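Local coordinates for peptide ABC transporter permease (Staphylococcus hominis, PDB 6EXS), which probably moves peptides and peptide-conjugated thioalcohols, the precursors of human underarm malodour, across the bacterial membrane as a POT family transporter, at residues A[299-304]-A[445-451]. Numbering follows the deposited sequence.
Sequences WSIQEQ and QAINGTL. With C3H (2-[[(2~{R})-2-azanyl-3-[(3~{S})-3-methyl-1-oxidanyl-hexan-3-yl]sulfanyl-propanoyl]amino]ethanoic acid), chain O.
Residues 299-304 lie against residues 445-451 of helix 430-451, with S300 CA 6.2 Å from Q445 CA. The N448 amide bonds to both backbone and side chains of 299-304. N448 ND2 donates to S300 O at 3.0 Å, in the plane of the S300 carbonyl and on a lone pair. N448 OD1 accepts twice. S300 OG donates to N448 OD1 at 2.9 Å, slightly tilted from the plane of the N448 side-chain carbonyl. Q304 NE2 reaches N448 OD1 at 2.9 Å from above that plane, and the two amide planes stand 81° apart. The donor and acceptor bonds together fix the rotation of the N448 amide; a weak bond from N448 ND2 to Q445 OE1 adds to them. The hydroxyl of S300 is anti to its own backbone N (chi1 172°), which turns it to N448. L451 CD2 packs beside S300 OG and Q304 NE2. One turn earlier on that helix, the Q445 amide stacks on the E303 carboxylate, planes 10° apart, and Q445 OE1 lies 3.3 Å from E303 CB. N441 holds E303 OE2, while Y379 and Y463 hold Q304 OE1. On the ligand side, Q302 NE2 is 3.3 Å from the C3H sulfur. The contact is a buried polar junction within the transmembrane bundle of this Major Facilitator Superfamily transporter, next to its peptide-binding pocket.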
ATOM      1  N   TRP A 299       7.846   2.918   6.121  1.00 37.78           N
ATOM      2  CA  TRP A 299       6.815   1.946   5.757  1.00 36.11           C
ATOM      3  C   TRP A 299       6.996   0.601   6.435  1.00 39.74           C
ATOM      4  O   TRP A 299       6.003  -0.096   6.613  1.00 39.34           O
ATOM      5  CB  TRP A 299       6.660   1.788   4.239  1.00 34.19           C
ATOM      6  CG  TRP A 299       6.228   3.042   3.555  1.00 34.89           C
ATOM      7  CD1 TRP A 299       6.953   3.776   2.663  1.00 38.29           C
ATOM      8  CD2 TRP A 299       5.005   3.759   3.767  1.00 34.08           C
ATOM      9  NE1 TRP A 299       6.245   4.889   2.281  1.00 37.68           N
ATOM     10  CE2 TRP A 299       5.043   4.904   2.940  1.00 38.68           C
ATOM     11  CE3 TRP A 299       3.849   3.512   4.527  1.00 34.62           C
ATOM     12  CZ2 TRP A 299       3.987   5.822   2.882  1.00 37.88           C
ATOM     13  CZ3 TRP A 299       2.807   4.418   4.476  1.00 36.05           C
ATOM     14  CH2 TRP A 299       2.882   5.566   3.669  1.00 37.17           C
ATOM     15  N   SER A 300       8.223   0.246   6.856  1.00 36.36           N
ATOM     16  CA  SER A 300       8.452  -1.025   7.568  1.00 36.57           C
ATOM     17  C   SER A 300       7.668  -1.008   8.884  1.00 39.87           C
ATOM     18  O   SER A 300       6.858  -1.901   9.123  1.00 38.10           O
ATOM     19  CB  SER A 300       9.943  -1.266   7.807  1.00 40.76           C
ATOM     20  OG  SER A 300      10.165  -2.393   8.640  1.00 50.59           O
ATOM     21  N   ILE A 301       7.849   0.071   9.674  1.00 37.72           N
ATOM     22  CA  ILE A 301       7.168   0.304  10.942  1.00 37.25           C
ATOM     23  C   ILE A 301       5.685   0.583  10.708  1.00 41.14           C
ATOM     24  O   ILE A 301       4.850  -0.074  11.329  1.00 41.01           O
ATOM     25  CB  ILE A 301       7.885   1.377  11.798  1.00 40.45           C
ATOM     26  CG1 ILE A 301       9.261   0.826  12.280  1.00 41.67           C
ATOM     27  CG2 ILE A 301       7.003   1.801  12.994  1.00 39.63           C
ATOM     28  CD1 ILE A 301      10.175   1.817  12.982  1.00 48.87           C
ATOM     29  N   GLN A 302       5.354   1.498   9.774  1.00 36.90           N
ATOM     30  CA  GLN A 302       3.959   1.820   9.448  1.00 35.80           C
ATOM     31  C   GLN A 302       3.123   0.597   8.989  1.00 40.01           C
ATOM     32  O   GLN A 302       2.036   0.386   9.513  1.00 39.76           O
ATOM     33  CB  GLN A 302       3.883   2.961   8.419  1.00 36.23           C
ATOM     34  CG  GLN A 302       2.531   3.664   8.353  1.00 30.71           C
ATOM     35  CD  GLN A 302       1.482   2.916   7.562  1.00 43.64           C
ATOM     36  OE1 GLN A 302       1.761   2.158   6.641  1.00 37.71           O
ATOM     37  NE2 GLN A 302       0.235   3.138   7.892  1.00 39.22           N
ATOM     38  N   GLU A 303       3.613  -0.195   8.025  1.00 36.22           N
ATOM     39  CA  GLU A 303       2.861  -1.356   7.533  1.00 35.53           C
ATOM     40  C   GLU A 303       2.754  -2.508   8.554  1.00 39.99           C
ATOM     41  O   GLU A 303       2.012  -3.471   8.318  1.00 40.06           O
ATOM     42  CB  GLU A 303       3.409  -1.850   6.194  1.00 36.85           C
ATOM     43  CG  GLU A 303       3.186  -0.895   5.031  1.00 43.19           C
ATOM     44  CD  GLU A 303       1.796  -0.858   4.425  1.00 59.64           C
ATOM     45  OE1 GLU A 303       0.869  -1.486   4.990  1.00 55.88           O
ATOM     46  OE2 GLU A 303       1.635  -0.193   3.377  1.00 56.56           O
ATOM     47  N   GLN A 304       3.438  -2.380   9.707  1.00 35.81           N
ATOM     48  CA  GLN A 304       3.366  -3.385  10.763  1.00 35.49           C
ATOM     49  C   GLN A 304       2.181  -3.166  11.690  1.00 39.18           C
ATOM     50  O   GLN A 304       1.896  -4.028  12.516  1.00 40.68           O
ATOM     51  CB  GLN A 304       4.679  -3.497  11.538  1.00 37.22           C
ATOM     52  CG  GLN A 304       5.654  -4.497  10.944  1.00 40.20           C
ATOM     53  CD  GLN A 304       6.995  -4.413  11.629  1.00 53.86           C
ATOM     54  OE1 GLN A 304       7.098  -4.464  12.862  1.00 45.69           O
ATOM     55  NE2 GLN A 304       8.058  -4.276  10.843  1.00 46.57           N
ATOM     56  N   GLN A 445       7.528  -3.883   2.915  1.00 36.59           N
ATOM     57  CA  GLN A 445       6.604  -4.996   3.130  1.00 36.08           C
ATOM     58  C   GLN A 445       7.259  -6.361   2.849  1.00 41.49           C
ATOM     59  O   GLN A 445       6.927  -7.349   3.520  1.00 40.72           O
ATOM     60  CB  GLN A 445       5.320  -4.807   2.301  1.00 36.31           C
ATOM     61  CG  GLN A 445       4.291  -3.859   2.927  1.00 41.47           C
ATOM     62  CD  GLN A 445       3.489  -4.514   4.036  1.00 60.14           C
ATOM     63  OE1 GLN A 445       4.021  -4.897   5.091  1.00 54.86           O
ATOM     64  NE2 GLN A 445       2.180  -4.606   3.850  1.00 52.38           N
ATOM     65  N   ALA A 446       8.214  -6.398   1.879  1.00 39.58           N
ATOM     66  CA  ALA A 446       9.004  -7.585   1.507  1.00 40.58           C
ATOM     67  C   ALA A 446       9.956  -7.973   2.634  1.00 46.77           C
ATOM     68  O   ALA A 446      10.102  -9.162   2.905  1.00 48.55           O
ATOM     69  CB  ALA A 446       9.787  -7.331   0.232  1.00 41.60           C
ATOM     70  N   ILE A 447      10.598  -6.978   3.297  1.00 42.55           N
ATOM     71  CA  ILE A 447      11.484  -7.204   4.449  1.00 42.81           C
ATOM     72  C   ILE A 447      10.609  -7.656   5.645  1.00 46.09           C
ATOM     73  O   ILE A 447      10.967  -8.610   6.345  1.00 46.22           O
ATOM     74  CB  ILE A 447      12.355  -5.944   4.798  1.00 46.06           C
ATOM     75  CG1 ILE A 447      13.116  -5.339   3.570  1.00 46.90           C
ATOM     76  CG2 ILE A 447      13.312  -6.209   5.951  1.00 47.13           C
ATOM     77  CD1 ILE A 447      13.965  -6.252   2.688  1.00 58.70           C
ATOM     78  N   ASN A 448       9.450  -6.985   5.846  1.00 41.43           N
ATOM     79  CA  ASN A 448       8.481  -7.290   6.908  1.00 40.85           C
ATOM     80  C   ASN A 448       8.048  -8.767   6.976  1.00 45.42           C
ATOM     81  O   ASN A 448       7.900  -9.289   8.079  1.00 44.66           O
ATOM     82  CB  ASN A 448       7.261  -6.381   6.819  1.00 36.53           C
ATOM     83  CG  ASN A 448       7.492  -5.001   7.355  1.00 48.85           C
ATOM     84  OD1 ASN A 448       8.496  -4.734   8.016  1.00 42.17           O
ATOM     85  ND2 ASN A 448       6.566  -4.084   7.073  1.00 38.32           N
ATOM     86  N   GLY A 449       7.889  -9.407   5.803  1.00 41.91           N
ATOM     87  CA  GLY A 449       7.498 -10.804   5.645  1.00 41.63           C
ATOM     88  C   GLY A 449       8.448 -11.793   6.298  1.00 48.26           C
ATOM     89  O   GLY A 449       8.027 -12.888   6.688  1.00 48.11           O
ATOM     90  N   THR A 450       9.739 -11.414   6.421  1.00 46.03           N
ATOM     91  CA  THR A 450      10.802 -12.220   7.035  1.00 46.57           C
ATOM     92  C   THR A 450      11.123 -11.682   8.434  1.00 51.79           C
ATOM     93  O   THR A 450      11.383 -12.470   9.345  1.00 52.20           O
ATOM     94  CB  THR A 450      12.015 -12.255   6.100  1.00 50.96           C
ATOM     95  OG1 THR A 450      11.582 -12.728   4.825  1.00 47.33           O
ATOM     96  CG2 THR A 450      13.144 -13.151   6.613  1.00 50.83           C
ATOM     97  N   LEU A 451      11.087 -10.339   8.595  1.00 48.72           N
ATOM     98  CA  LEU A 451      11.346  -9.592   9.834  1.00 49.01           C
ATOM     99  C   LEU A 451      10.443 -10.037  10.992  1.00 51.99           C
ATOM    100  O   LEU A 451      10.917 -10.126  12.126  1.00 52.25           O
ATOM    101  CB  LEU A 451      11.145  -8.088   9.560  1.00 48.54           C
ATOM    102  CG  LEU A 451      11.924  -7.060  10.393  1.00 53.96           C
ATOM    103  CD1 LEU A 451      13.445  -7.238  10.239  1.00 55.36           C
ATOM    104  CD2 LEU A 451      11.548  -5.643   9.963  1.00 54.51           C
TER
HETATM  105  O2  C3H O 514      -4.403   3.614   2.221  0.75 69.54           O
HETATM  106  C11 C3H O 514      -4.373   4.462   3.039  0.75 68.31           C
HETATM  107  O3  C3H O 514      -3.808   5.605   2.861  0.75 68.52           O
HETATM  108  C10 C3H O 514      -4.925   4.336   4.429  0.75 66.90           C
HETATM  109  N1  C3H O 514      -4.919   2.981   4.925  0.75 65.30           N
HETATM  110  C9  C3H O 514      -3.855   2.466   5.519  0.75 65.79           C
HETATM  111  O1  C3H O 514      -2.730   2.531   5.048  0.75 68.68           O
HETATM  112  C8  C3H O 514      -4.039   1.790   6.838  0.75 63.57           C
HETATM  113  N   C3H O 514      -5.453   1.505   7.036  0.75 63.93           N
HETATM  114  C7  C3H O 514      -3.277   0.465   6.882  0.75 63.34           C
HETATM  115  S   C3H O 514      -1.702   0.435   7.779  0.75 63.64           S
HETATM  116  C3  C3H O 514      -1.956   0.687   9.617  0.75 55.14           C
HETATM  117  C4  C3H O 514      -2.697  -0.529  10.109  0.75 52.12           C
HETATM  118  C5  C3H O 514      -2.681   2.027   9.798  0.75 51.07           C
HETATM  119  C6  C3H O 514      -3.191   2.355  11.183  0.75 46.34           C
HETATM  120  O   C3H O 514      -4.573   2.498  11.217  0.75 41.31           O
HETATM  121  C2  C3H O 514      -0.617   0.794  10.342  0.75 54.02           C
HETATM  122  C1  C3H O 514      -0.354   2.118  11.038  0.75 51.79           C
HETATM  123  C   C3H O 514       0.979   2.120  11.735  0.75 50.23           C
HETATM  124  O   HOH W   1       0.997  -6.161   6.693  1.00 53.79           O